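Local coordinates for protein amine oxidase (Emericella nidulans, PDB 3PGB) that probably oxidises primary amines, using a copper ion and a topaquinone cofactor formed within its own chain, at residues D495-V500 / G716-P721; K345-M350 / V471-R476; F248-L253 / N305-W310; G257-S262 / G276-D281. One frame throughout, in Å; residues are numbered along the deposited sequence.

Interaction 1: D495-V500 / G716-P721; sequences DGTIGV and GVAFTP
G716 lays its CA beside the carbonyl of V500, a CA-H...O contact at one end of this part of the antiparallel ladder between strands 714-722 and 498-504 in the β-sandwich of the catalytic domain. V717 follows as a hydrogen-bonded pair with V500: each backbone N reaches the other's O at 3.0 Å (V717 N to V500 O, V500 N to V717 O). Its CG2 sits 4.0 Å from CB of V500, and the same side chain packs on L692 and L694 of strand 686-698. A718 faces G499 as a non-hydrogen-bonded pair; with a glycine opposite, its methyl finds its side-chain neighbour diagonally in CG2 of T497, 4.1 Å from A718 CB. F719 then pairs with I498. Here F719 N gives a 2.7 Å bond to I498 O, nearly straight at 167°, and I498 N returns one to F719 O. The phenyl group turns obliquely to both aliphatic neighbours, with I498 CG2 3.9 Å from F719 CD2 and V500 CG2 by CE2, while F542, a calcium ligand, meets this ring edge-to-face. T720 has OG1 anti to its own N (chi1 -166°), which brings it into a 3.0 Å hydrogen bond between T720 OG1 and T497 OG1. D495 closes an Asx turn on T497 N through OD2, and its OD1 is bonded to T711 OG1 of the second subunit, tying this end of the ladder to that subunit. P721 sets its CD 3.5 Å from the carbonyl O of G496.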
loop_
_atom_site.group_PDB
_atom_site.type_symbol
_atom_site.label_atom_id
_atom_site.label_comp_id
_atom_site.label_asym_id
_atom_site.label_seq_id
_atom_site.Cartn_x
_atom_site.Cartn_y
_atom_site.Cartn_z
ATOM N N ASP A 495 0.108 14.901 8.388
ATOM C CA ASP A 495 1.115 14.405 9.344
ATOM C C ASP A 495 2.555 14.670 8.872
ATOM O O ASP A 495 3.511 14.303 9.550
ATOM C CB ASP A 495 0.913 12.904 9.609
ATOM C CG ASP A 495 1.123 12.041 8.359
ATOM O OD1 ASP A 495 1.245 10.809 8.510
ATOM O OD2 ASP A 495 1.170 12.583 7.235
ATOM N N GLY A 496 2.705 15.305 7.716
ATOM C CA GLY A 496 4.018 15.626 7.177
ATOM C C GLY A 496 4.554 14.588 6.215
ATOM O O GLY A 496 5.676 14.710 5.737
ATOM N N THR A 497 3.750 13.576 5.909
ATOM C CA THR A 497 4.196 12.473 5.071
ATOM C C THR A 497 4.117 12.837 3.586
ATOM O O THR A 497 3.079 13.282 3.096
ATOM C CB THR A 497 3.368 11.206 5.349
ATOM O OG1 THR A 497 3.561 10.799 6.716
ATOM C CG2 THR A 497 3.777 10.076 4.420
ATOM N N ILE A 498 5.232 12.654 2.886
ATOM C CA ILE A 498 5.313 12.851 1.443
ATOM C C ILE A 498 5.285 11.479 0.818
ATOM O O ILE A 498 6.007 10.593 1.269
ATOM C CB ILE A 498 6.645 13.518 1.039
ATOM C CG1 ILE A 498 6.781 14.903 1.692
ATOM C CG2 ILE A 498 6.762 13.604 -0.490
ATOM C CD1 ILE A 498 8.211 15.315 1.971
ATOM N N GLY A 499 4.467 11.291 -0.212
ATOM C CA GLY A 499 4.363 9.995 -0.883
ATOM C C GLY A 499 4.720 10.095 -2.351
ATOM O O GLY A 499 4.342 11.060 -3.021
ATOM N N VAL A 500 5.460 9.109 -2.850
ATOM C CA VAL A 500 5.728 8.988 -4.280
ATOM C C VAL A 500 5.196 7.639 -4.755
ATOM O O VAL A 500 5.613 6.600 -4.255
ATOM C CB VAL A 500 7.232 9.105 -4.591
ATOM C CG1 VAL A 500 7.465 9.138 -6.102
ATOM C CG2 VAL A 500 7.823 10.350 -3.923
ATOM N N GLY A 716 5.026 2.042 -4.359
ATOM C CA GLY A 716 5.167 3.340 -3.721
ATOM C C GLY A 716 6.106 3.362 -2.539
ATOM O O GLY A 716 6.326 2.345 -1.884
ATOM N N VAL A 717 6.666 4.546 -2.293
ATOM C CA VAL A 717 7.468 4.827 -1.103
ATOM C C VAL A 717 6.875 6.041 -0.404
ATOM O O VAL A 717 6.103 6.786 -0.993
ATOM C CB VAL A 717 8.955 5.109 -1.438
ATOM C CG1 VAL A 717 9.675 3.822 -1.805
ATOM C CG2 VAL A 717 9.082 6.141 -2.551
ATOM N N ALA A 718 7.233 6.224 0.859
ATOM C CA ALA A 718 6.732 7.339 1.639
ATOM C C ALA A 718 7.842 7.901 2.514
ATOM O O ALA A 718 8.614 7.151 3.106
ATOM C CB ALA A 718 5.578 6.891 2.490
ATOM N N PHE A 719 7.927 9.224 2.573
ATOM C CA PHE A 719 8.877 9.901 3.445
ATOM C C PHE A 719 8.052 10.486 4.570
ATOM O O PHE A 719 7.126 11.250 4.314
ATOM C CB PHE A 719 9.633 11.015 2.707
ATOM C CG PHE A 719 10.055 10.657 1.311
ATOM C CD1 PHE A 719 10.516 9.390 1.007
ATOM C CD2 PHE A 719 10.033 11.611 0.302
ATOM C CE1 PHE A 719 10.924 9.073 -0.278
ATOM C CE2 PHE A 719 10.443 11.298 -0.986
ATOM C CZ PHE A 719 10.885 10.027 -1.277
ATOM N N THR A 720 8.369 10.112 5.805
ATOM C CA THR A 720 7.619 10.570 6.969
ATOM C C THR A 720 8.571 11.132 8.021
ATOM O O THR A 720 9.672 10.625 8.170
ATOM C CB THR A 720 6.782 9.423 7.581
ATOM O OG1 THR A 720 5.821 9.967 8.491
ATOM C CG2 THR A 720 7.665 8.407 8.323
ATOM N N PRO A 721 8.158 12.190 8.744
ATOM C CA PRO A 721 9.009 12.714 9.808
ATOM C C PRO A 721 9.353 11.654 10.849
ATOM O O PRO A 721 8.516 10.808 11.166
ATOM C CB PRO A 721 8.149 13.815 10.434
ATOM C CG PRO A 721 7.301 14.279 9.328
ATOM C CD PRO A 721 6.969 13.038 8.550
#

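Interaction 2: K345-M350 / V471-R476; sequences KYVTWM and VYFTLR
W349 NE1 gives its proton to OE2 of E449 on strand 437-451, a bond that helps fix the rotation of the indole lying across F473. Against one face of that indole comes F473 CB, its CH pointing at the pyrrole ring: CB is 3.4 Å from the centroid of the five-membered ring, 14° off the normal. M350 CG covers the opposite face, so the ring is sandwiched between an aliphatic carbon of the residue that follows its own strand and one of the facing strand. In turn, W349 CB stands over the F473 ring, 4.2 Å from its centroid. The two aromatic systems slide past one another as an offset stack, with centroids 4.8 Å apart and planes inclined by 25°. Strand 346-349 and segment 471-476, part of strand 464-479, run antiparallel with axes 9.4 Å apart, too far for backbone pairing but as expected for facing layers of the β-sandwich of this family. CG anti to the backbone N in both residues (chi1 171° for W349) sends each ring into the gap. At the six-membered end, V471 O lies in the indole plane, 3.6 Å from W349 CZ2. V347 reaches the far rim of the phenyl, CG1 to F473 CZ at 3.9 Å, and Y338 meets that phenyl edge-to-face.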
loop_
_atom_site.group_PDB
_atom_site.type_symbol
_atom_site.label_atom_id
_atom_site.label_comp_id
_atom_site.label_asym_id
_atom_site.label_seq_id
_atom_site.Cartn_x
_atom_site.Cartn_y
_atom_site.Cartn_z
ATOM N N LYS A 345 5.060 28.435 -11.700
ATOM C CA LYS A 345 4.777 27.010 -11.499
ATOM C C LYS A 345 5.117 26.585 -10.065
ATOM O O LYS A 345 5.875 25.643 -9.832
ATOM C CB LYS A 345 5.558 26.174 -12.525
ATOM C CG LYS A 345 5.280 26.555 -13.999
ATOM C CD LYS A 345 4.018 25.866 -14.511
ATOM C CE LYS A 345 3.548 26.424 -15.867
ATOM N NZ LYS A 345 2.379 25.642 -16.418
ATOM N N TYR A 346 4.551 27.310 -9.112
ATOM C CA TYR A 346 4.887 27.168 -7.707
ATOM C C TYR A 346 3.597 26.904 -6.949
ATOM O O TYR A 346 2.571 27.491 -7.267
ATOM C CB TYR A 346 5.562 28.459 -7.229
ATOM C CG TYR A 346 5.828 28.558 -5.749
ATOM C CD1 TYR A 346 6.837 27.814 -5.157
ATOM C CD2 TYR A 346 5.087 29.424 -4.944
ATOM C CE1 TYR A 346 7.097 27.910 -3.792
ATOM C CE2 TYR A 346 5.341 29.534 -3.578
ATOM C CZ TYR A 346 6.348 28.770 -3.012
ATOM O OH TYR A 346 6.615 28.864 -1.668
ATOM N N VAL A 347 3.658 26.023 -5.955
ATOM C CA VAL A 347 2.474 25.566 -5.242
ATOM C C VAL A 347 2.711 25.641 -3.743
ATOM O O VAL A 347 3.793 25.294 -3.273
ATOM C CB VAL A 347 2.162 24.102 -5.608
ATOM C CG1 VAL A 347 0.965 23.573 -4.809
ATOM C CG2 VAL A 347 1.926 23.971 -7.109
ATOM N N THR A 348 1.705 26.094 -2.995
ATOM C CA THR A 348 1.704 25.920 -1.541
ATOM C C THR A 348 0.396 25.281 -1.091
ATOM O O THR A 348 -0.676 25.643 -1.567
ATOM C CB THR A 348 1.945 27.244 -0.750
ATOM O OG1 THR A 348 0.724 27.984 -0.627
ATOM C CG2 THR A 348 3.013 28.108 -1.420
ATOM N N TRP A 349 0.506 24.315 -0.183
ATOM C CA TRP A 349 -0.647 23.661 0.420
ATOM C C TRP A 349 -0.377 23.491 1.915
ATOM O O TRP A 349 0.538 22.774 2.310
ATOM C CB TRP A 349 -0.916 22.304 -0.250
ATOM C CG TRP A 349 -1.956 21.454 0.455
ATOM C CD1 TRP A 349 -3.308 21.580 0.373
ATOM C CD2 TRP A 349 -1.711 20.354 1.342
ATOM N NE1 TRP A 349 -3.924 20.629 1.154
ATOM C CE2 TRP A 349 -2.963 19.863 1.758
ATOM C CE3 TRP A 349 -0.551 19.735 1.823
ATOM C CZ2 TRP A 349 -3.091 18.788 2.635
ATOM C CZ3 TRP A 349 -0.680 18.666 2.696
ATOM C CH2 TRP A 349 -1.942 18.201 3.090
ATOM N N MET A 350 -1.170 24.177 2.736
ATOM C CA MET A 350 -1.057 24.083 4.187
ATOM C C MET A 350 0.387 24.409 4.595
ATOM O O MET A 350 0.859 25.515 4.338
ATOM C CB MET A 350 -1.510 22.689 4.651
ATOM C CG MET A 350 -2.901 22.304 4.163
ATOM S SD MET A 350 -4.188 23.229 5.016
ATOM C CE MET A 350 -5.505 23.179 3.796
ATOM N N VAL A 471 -7.243 14.621 5.090
ATOM C CA VAL A 471 -7.293 15.404 3.864
ATOM C C VAL A 471 -5.868 15.624 3.367
ATOM O O VAL A 471 -5.034 16.168 4.098
ATOM C CB VAL A 471 -7.994 16.755 4.084
ATOM C CG1 VAL A 471 -8.094 17.514 2.768
ATOM C CG2 VAL A 471 -9.376 16.539 4.683
ATOM N N TYR A 472 -5.593 15.186 2.139
ATOM C CA TYR A 472 -4.248 15.251 1.575
ATOM C C TYR A 472 -4.219 15.871 0.175
ATOM O O TYR A 472 -5.240 15.905 -0.514
ATOM C CB TYR A 472 -3.614 13.853 1.557
ATOM C CG TYR A 472 -4.293 12.842 0.659
ATOM C CD1 TYR A 472 -3.847 12.619 -0.638
ATOM C CD2 TYR A 472 -5.363 12.084 1.119
ATOM C CE1 TYR A 472 -4.469 11.687 -1.462
ATOM C CE2 TYR A 472 -5.983 11.152 0.308
ATOM C CZ TYR A 472 -5.533 10.960 -0.981
ATOM O OH TYR A 472 -6.155 10.030 -1.777
ATOM N N PHE A 473 -3.038 16.343 -0.228
ATOM C CA PHE A 473 -2.834 17.010 -1.519
ATOM C C PHE A 473 -2.049 16.128 -2.491
ATOM O O PHE A 473 -1.092 15.468 -2.094
ATOM C CB PHE A 473 -2.100 18.327 -1.292
ATOM C CG PHE A 473 -1.965 19.172 -2.517
ATOM C CD1 PHE A 473 -3.002 19.998 -2.918
ATOM C CD2 PHE A 473 -0.790 19.168 -3.255
ATOM C CE1 PHE A 473 -2.879 20.792 -4.050
ATOM C CE2 PHE A 473 -0.658 19.956 -4.386
ATOM C CZ PHE A 473 -1.705 20.772 -4.785
ATOM N N THR A 474 -2.459 16.130 -3.760
ATOM C CA THR A 474 -1.845 15.295 -4.805
ATOM C C THR A 474 -1.456 16.110 -6.032
ATOM O O THR A 474 -2.226 16.945 -6.498
ATOM C CB THR A 474 -2.812 14.172 -5.289
ATOM O OG1 THR A 474 -3.070 13.242 -4.225
ATOM C CG2 THR A 474 -2.229 13.427 -6.484
ATOM N N LEU A 475 -0.253 15.868 -6.540
ATOM C CA LEU A 475 0.182 16.396 -7.831
ATOM C C LEU A 475 0.367 15.194 -8.723
ATOM O O LEU A 475 1.084 14.265 -8.349
ATOM C CB LEU A 475 1.506 17.158 -7.707
ATOM C CG LEU A 475 2.249 17.530 -9.007
ATOM C CD1 LEU A 475 1.323 18.171 -10.042
ATOM C CD2 LEU A 475 3.422 18.455 -8.714
ATOM N N ARG A 476 -0.271 15.194 -9.889
ATOM C CA ARG A 476 -0.250 14.008 -10.734
ATOM C C ARG A 476 0.040 14.275 -12.208
ATOM O O ARG A 476 -0.356 15.292 -12.768
ATOM C CB ARG A 476 -1.569 13.261 -10.591
ATOM C CG ARG A 476 -1.753 12.100 -11.538
ATOM C CD ARG A 476 -2.993 11.328 -11.183
ATOM N NE ARG A 476 -2.941 10.788 -9.825
ATOM C CZ ARG A 476 -3.990 10.300 -9.167
ATOM N NH1 ARG A 476 -5.199 10.281 -9.728
ATOM N NH2 ARG A 476 -3.834 9.828 -7.932
#

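Interaction 3: F248-L253 / N305-W310; sequences FDSETL and NVDGAW
S250 donates its hydroxyl to D307 in a short bond, OG to OD1 2.6 Å, approaching from above the carboxylate at 51° out of its plane. The serine can do so because OG is tucked between its own N and carbonyl carbon (chi1 64°), pointing across to the other loop. D307 answers with CG anti to its backbone N, chi1 -158°, which swings the carboxylate over to S250. Its other oxygen, OD2, takes bonds from H312 NE2 and D245 N, so both oxygens are bonded, which should settle the carboxylate's rotation. W310 has its indole folded between its backbone N and carbonyl carbon, and a bond from NE1 to V306 O, 3.1 Å and in both the ring plane and the carbonyl plane, locks it back onto its own loop. Held like this, the six-membered end of the indole projects toward L253: CH2 comes edge-on to L253 O at 3.6 Å, and L253 CB lies 4.1 Å from that same CH2. H524 stacks on the indole. L253 ends a short 3-10 turn, its N bonded to S250 O at 3.0 Å. This is loop-to-loop packing in the DUF1965 region, whose family belongs with the N2/N3 domains of copper amine oxidases, near the copper site: the L253 side chain's nearest atom is about 11 Å from the copper ion.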
loop_
_atom_site.group_PDB
_atom_site.type_symbol
_atom_site.label_atom_id
_atom_site.label_comp_id
_atom_site.label_asym_id
_atom_site.label_seq_id
_atom_site.Cartn_x
_atom_site.Cartn_y
_atom_site.Cartn_z
ATOM N N PHE A 248 -7.989 1.071 -32.932
ATOM C CA PHE A 248 -7.653 0.324 -31.713
ATOM C C PHE A 248 -6.127 0.236 -31.570
ATOM O O PHE A 248 -5.414 0.191 -32.568
ATOM C CB PHE A 248 -8.286 -1.066 -31.738
ATOM C CG PHE A 248 -9.785 -1.050 -31.576
ATOM C CD1 PHE A 248 -10.359 -0.763 -30.339
ATOM C CD2 PHE A 248 -10.625 -1.316 -32.659
ATOM C CE1 PHE A 248 -11.739 -0.746 -30.177
ATOM C CE2 PHE A 248 -12.012 -1.299 -32.509
ATOM C CZ PHE A 248 -12.569 -1.013 -31.263
ATOM N N ASP A 249 -5.628 0.228 -30.337
ATOM C CA ASP A 249 -4.180 0.246 -30.092
ATOM C C ASP A 249 -3.693 -1.080 -29.489
ATOM O O ASP A 249 -2.966 -1.101 -28.490
ATOM C CB ASP A 249 -3.820 1.429 -29.178
ATOM C CG ASP A 249 -2.359 1.840 -29.291
ATOM O OD1 ASP A 249 -1.816 1.848 -30.413
ATOM O OD2 ASP A 249 -1.758 2.167 -28.253
ATOM N N SER A 250 -4.069 -2.185 -30.127
ATOM C CA SER A 250 -3.905 -3.507 -29.531
ATOM C C SER A 250 -2.793 -4.375 -30.151
ATOM O O SER A 250 -2.741 -5.576 -29.889
ATOM C CB SER A 250 -5.243 -4.245 -29.617
ATOM O OG SER A 250 -5.613 -4.457 -30.969
ATOM N N GLU A 251 -1.895 -3.783 -30.937
ATOM C CA GLU A 251 -0.900 -4.570 -31.672
ATOM C C GLU A 251 0.047 -5.347 -30.763
ATOM O O GLU A 251 0.418 -6.480 -31.079
ATOM C CB GLU A 251 -0.084 -3.696 -32.622
ATOM C CG GLU A 251 0.914 -4.505 -33.469
ATOM C CD GLU A 251 1.567 -3.694 -34.570
ATOM O OE1 GLU A 251 2.793 -3.846 -34.755
ATOM O OE2 GLU A 251 0.865 -2.904 -35.243
ATOM N N THR A 252 0.430 -4.750 -29.636
ATOM C CA THR A 252 1.338 -5.417 -28.701
ATOM C C THR A 252 0.736 -6.694 -28.083
ATOM O O THR A 252 1.447 -7.436 -27.420
ATOM C CB THR A 252 1.838 -4.465 -27.574
ATOM O OG1 THR A 252 0.778 -4.188 -26.648
ATOM C CG2 THR A 252 2.377 -3.161 -28.154
ATOM N N LEU A 253 -0.559 -6.938 -28.296
ATOM C CA LEU A 253 -1.196 -8.225 -27.971
ATOM C C LEU A 253 -1.258 -9.217 -29.140
ATOM O O LEU A 253 -1.898 -10.255 -29.012
ATOM C CB LEU A 253 -2.629 -8.004 -27.476
ATOM C CG LEU A 253 -2.816 -7.169 -26.210
ATOM C CD1 LEU A 253 -4.288 -7.161 -25.819
ATOM C CD2 LEU A 253 -1.945 -7.683 -25.070
ATOM N N ASN A 305 -2.348 -14.728 -33.551
ATOM C CA ASN A 305 -3.227 -13.957 -32.696
ATOM C C ASN A 305 -3.891 -12.911 -33.576
ATOM O O ASN A 305 -3.204 -12.105 -34.186
ATOM C CB ASN A 305 -2.434 -13.278 -31.578
ATOM C CG ASN A 305 -1.826 -14.272 -30.607
ATOM O OD1 ASN A 305 -2.535 -14.901 -29.818
ATOM N ND2 ASN A 305 -0.507 -14.410 -30.647
ATOM N N VAL A 306 -5.217 -12.932 -33.659
ATOM C CA VAL A 306 -5.947 -11.936 -34.440
ATOM C C VAL A 306 -6.767 -11.031 -33.524
ATOM O O VAL A 306 -7.319 -11.477 -32.512
ATOM C CB VAL A 306 -6.848 -12.590 -35.511
ATOM C CG1 VAL A 306 -6.069 -13.655 -36.268
ATOM C CG2 VAL A 306 -8.092 -13.184 -34.889
ATOM N N ASP A 307 -6.835 -9.755 -33.891
ATOM C CA ASP A 307 -7.520 -8.755 -33.087
ATOM C C ASP A 307 -9.013 -9.042 -32.980
ATOM O O ASP A 307 -9.624 -9.600 -33.892
ATOM C CB ASP A 307 -7.298 -7.345 -33.663
ATOM C CG ASP A 307 -7.505 -6.244 -32.622
ATOM O OD1 ASP A 307 -7.206 -6.483 -31.434
ATOM O OD2 ASP A 307 -7.949 -5.131 -32.986
ATOM N N GLY A 308 -9.581 -8.649 -31.846
ATOM C CA GLY A 308 -10.994 -8.851 -31.552
ATOM C C GLY A 308 -11.341 -8.172 -30.245
ATOM O O GLY A 308 -10.459 -7.634 -29.563
ATOM N N ALA A 309 -12.623 -8.193 -29.888
ATOM C CA ALA A 309 -13.117 -7.527 -28.669
ATOM C C ALA A 309 -12.259 -7.815 -27.430
ATOM O O ALA A 309 -12.056 -6.932 -26.591
ATOM C CB ALA A 309 -14.570 -7.923 -28.404
ATOM N N TRP A 310 -11.766 -9.050 -27.337
ATOM C CA TRP A 310 -10.891 -9.492 -26.244
ATOM C C TRP A 310 -9.685 -8.578 -26.013
ATOM O O TRP A 310 -9.230 -8.439 -24.878
ATOM C CB TRP A 310 -10.400 -10.924 -26.503
ATOM C CG TRP A 310 -9.438 -11.058 -27.664
ATOM C CD1 TRP A 310 -9.755 -11.257 -28.978
ATOM C CD2 TRP A 310 -8.004 -11.007 -27.605
ATOM N NE1 TRP A 310 -8.609 -11.339 -29.742
ATOM C CE2 TRP A 310 -7.522 -11.188 -28.923
ATOM C CE3 TRP A 310 -7.082 -10.835 -26.567
ATOM C CZ2 TRP A 310 -6.163 -11.193 -29.226
ATOM C CZ3 TRP A 310 -5.728 -10.844 -26.873
ATOM C CH2 TRP A 310 -5.284 -11.021 -28.193
#

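Interaction 4: G257-S262 / G276-D281; sequences GLYLKS and GWMYND
L260 lays its CD1 methyl squarely over the six-membered ring of W277, 3.9 Å from the centroid and 11° off the normal, a CH-pi contact between side chains that lie alongside each other. On the same sheet face L258 joins in: its CD1 touches CE3 of W277 at 3.8 Å and also meets CD1 of Y279. The indole NE1 is bonded to T287 OG1, while helix 186-198 packs over L260 and W277. These strands, 255-263 and 273-279, form a β-hairpin. K261 N bonds G276 O at 2.8 Å toward the turn end, and Y259 and M278 form a doubly hydrogen-bonded pair. Of the latter two bonds, Y259 N meets M278 O in the carbonyl plane, whereas M278 N comes in 45° above that of Y259. The other face carries a Met-aromatic contact. M278, bent at its second and third torsions, curls its CE methyl to 3.4 Å from Y259 CE2, its sulfur oblique to the ring. Where the strands part, one water bridges G257 O and N280 N. Three direct backbone bonds and this water carry the polar part of the contact, while the side chains meet through carbon, sulfur and aromatic surface.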
loop_
_atom_site.group_PDB
_atom_site.type_symbol
_atom_site.label_atom_id
_atom_site.label_comp_id
_atom_site.label_asym_id
_atom_site.label_seq_id
_atom_site.Cartn_x
_atom_site.Cartn_y
_atom_site.Cartn_z
ATOM N N GLY A 257 5.221 -14.905 -34.087
ATOM C CA GLY A 257 6.133 -15.979 -33.675
ATOM C C GLY A 257 7.190 -16.408 -34.672
ATOM O O GLY A 257 7.745 -17.501 -34.548
ATOM N N LEU A 258 7.471 -15.559 -35.656
ATOM C CA LEU A 258 8.519 -15.820 -36.628
ATOM C C LEU A 258 9.574 -14.742 -36.445
ATOM O O LEU A 258 9.268 -13.552 -36.517
ATOM C CB LEU A 258 7.942 -15.793 -38.043
ATOM C CG LEU A 258 8.893 -16.070 -39.211
ATOM C CD1 LEU A 258 9.621 -17.400 -39.045
ATOM C CD2 LEU A 258 8.119 -16.040 -40.514
ATOM N N TYR A 259 10.811 -15.164 -36.199
ATOM C CA TYR A 259 11.883 -14.250 -35.819
ATOM C C TYR A 259 12.996 -14.207 -36.861
ATOM O O TYR A 259 13.220 -15.176 -37.589
ATOM C CB TYR A 259 12.436 -14.644 -34.456
ATOM C CG TYR A 259 11.347 -14.842 -33.425
ATOM C CD1 TYR A 259 10.998 -13.827 -32.545
ATOM C CD2 TYR A 259 10.653 -16.041 -33.348
ATOM C CE1 TYR A 259 10.000 -14.011 -31.609
ATOM C CE2 TYR A 259 9.649 -16.232 -32.422
ATOM C CZ TYR A 259 9.327 -15.216 -31.557
ATOM O OH TYR A 259 8.338 -15.424 -30.638
ATOM N N LEU A 260 13.683 -13.067 -36.915
ATOM C CA LEU A 260 14.649 -12.770 -37.970
ATOM C C LEU A 260 15.852 -12.057 -37.375
ATOM O O LEU A 260 15.722 -10.938 -36.892
ATOM C CB LEU A 260 13.995 -11.876 -39.030
ATOM C CG LEU A 260 14.899 -11.254 -40.100
ATOM C CD1 LEU A 260 15.576 -12.350 -40.928
ATOM C CD2 LEU A 260 14.102 -10.302 -40.991
ATOM N N LYS A 261 17.013 -12.708 -37.417
ATOM C CA LYS A 261 18.250 -12.123 -36.910
ATOM C C LYS A 261 19.002 -11.430 -38.047
ATOM O O LYS A 261 19.151 -11.989 -39.139
ATOM C CB LYS A 261 19.123 -13.196 -36.255
ATOM C CG LYS A 261 20.193 -12.653 -35.307
ATOM C CD LYS A 261 21.087 -13.767 -34.774
ATOM C CE LYS A 261 22.056 -13.272 -33.705
ATOM N NZ LYS A 261 22.899 -14.379 -33.155
ATOM N N SER A 262 19.461 -10.209 -37.791
ATOM C CA SER A 262 20.143 -9.402 -38.807
ATOM C C SER A 262 21.380 -8.711 -38.242
ATOM O O SER A 262 21.324 -8.120 -37.167
ATOM C CB SER A 262 19.196 -8.330 -39.356
ATOM O OG SER A 262 18.010 -8.893 -39.907
ATOM N N GLY A 276 19.886 -15.413 -39.383
ATOM C CA GLY A 276 19.000 -16.564 -39.234
ATOM C C GLY A 276 17.533 -16.254 -38.997
ATOM O O GLY A 276 17.135 -15.093 -38.922
ATOM N N TRP A 277 16.744 -17.324 -38.899
ATOM C CA TRP A 277 15.321 -17.273 -38.591
ATOM C C TRP A 277 15.053 -18.167 -37.383
ATOM O O TRP A 277 15.811 -19.097 -37.130
ATOM C CB TRP A 277 14.500 -17.822 -39.757
ATOM C CG TRP A 277 14.503 -17.008 -41.009
ATOM C CD1 TRP A 277 15.373 -17.119 -42.055
ATOM C CD2 TRP A 277 13.564 -15.992 -41.375
ATOM N NE1 TRP A 277 15.046 -16.221 -43.041
ATOM C CE2 TRP A 277 13.941 -15.515 -42.648
ATOM C CE3 TRP A 277 12.452 -15.428 -40.745
ATOM C CZ2 TRP A 277 13.241 -14.500 -43.305
ATOM C CZ3 TRP A 277 11.757 -14.419 -41.397
ATOM C CH2 TRP A 277 12.155 -13.966 -42.663
ATOM N N MET A 278 13.974 -17.905 -36.650
ATOM C CA MET A 278 13.486 -18.863 -35.638
ATOM C C MET A 278 11.974 -19.004 -35.714
ATOM O O MET A 278 11.267 -18.036 -35.972
ATOM C CB MET A 278 13.903 -18.464 -34.220
ATOM C CG MET A 278 13.716 -19.576 -33.170
ATOM S SD MET A 278 12.033 -19.771 -32.498
ATOM C CE MET A 278 11.983 -18.407 -31.339
ATOM N N TYR A 279 11.497 -20.226 -35.506
ATOM C CA TYR A 279 10.071 -20.523 -35.464
ATOM C C TYR A 279 9.852 -21.824 -34.695
ATOM O O TYR A 279 10.532 -22.824 -34.943
ATOM C CB TYR A 279 9.496 -20.648 -36.880
ATOM C CG TYR A 279 7.982 -20.673 -36.915
ATOM C CD1 TYR A 279 7.248 -19.494 -36.882
ATOM C CD2 TYR A 279 7.282 -21.877 -36.972
ATOM C CE1 TYR A 279 5.856 -19.510 -36.910
ATOM C CE2 TYR A 279 5.882 -21.900 -36.999
ATOM C CZ TYR A 279 5.183 -20.711 -36.968
ATOM O OH TYR A 279 3.806 -20.717 -36.989
ATOM N N ASN A 280 8.913 -21.807 -33.754
ATOM C CA ASN A 280 8.601 -22.989 -32.964
ATOM C C ASN A 280 9.866 -23.617 -32.369
ATOM O O ASN A 280 10.042 -24.830 -32.413
ATOM C CB ASN A 280 7.841 -24.002 -33.836
ATOM C CG ASN A 280 7.061 -25.022 -33.017
ATOM O OD1 ASN A 280 6.891 -24.874 -31.801
ATOM N ND2 ASN A 280 6.580 -26.063 -33.685
ATOM N N ASP A 281 10.751 -22.773 -31.840
ATOM C CA ASP A 281 11.967 -23.206 -31.136
ATOM C C ASP A 281 12.981 -23.943 -32.020
ATOM O O ASP A 281 13.831 -24.677 -31.517
ATOM C CB ASP A 281 11.595 -24.069 -29.920
ATOM C CG ASP A 281 12.680 -24.095 -28.856
ATOM O OD1 ASP A 281 12.837 -25.142 -28.200
ATOM O OD2 ASP A 281 13.377 -23.076 -28.671
HETATM O O HOH W 1 7.278 -19.660 -32.734
#

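Overall arrangement
Following the chain from the N terminus, residues 248-253 come first, and the loop they open is closed by 305-310 in interaction 3. Interaction 4 is nested inside that loop: the hairpin of 257-262 and 276-281 begins soon after 253, its centre 22 Å from that of interaction 3. Both lie in the DUF1965 region. Further along, within the enzyme domain, interaction 2 closes a long loop from 345-350 to 471-476, packing strand 346-349 against strand 464-479. Interaction 1 follows in series, pairing neighbouring strands 498-504 and 714-722. Those two lie 14 Å apart, centre to centre, and no loops cross. All four contacts touch the second subunit.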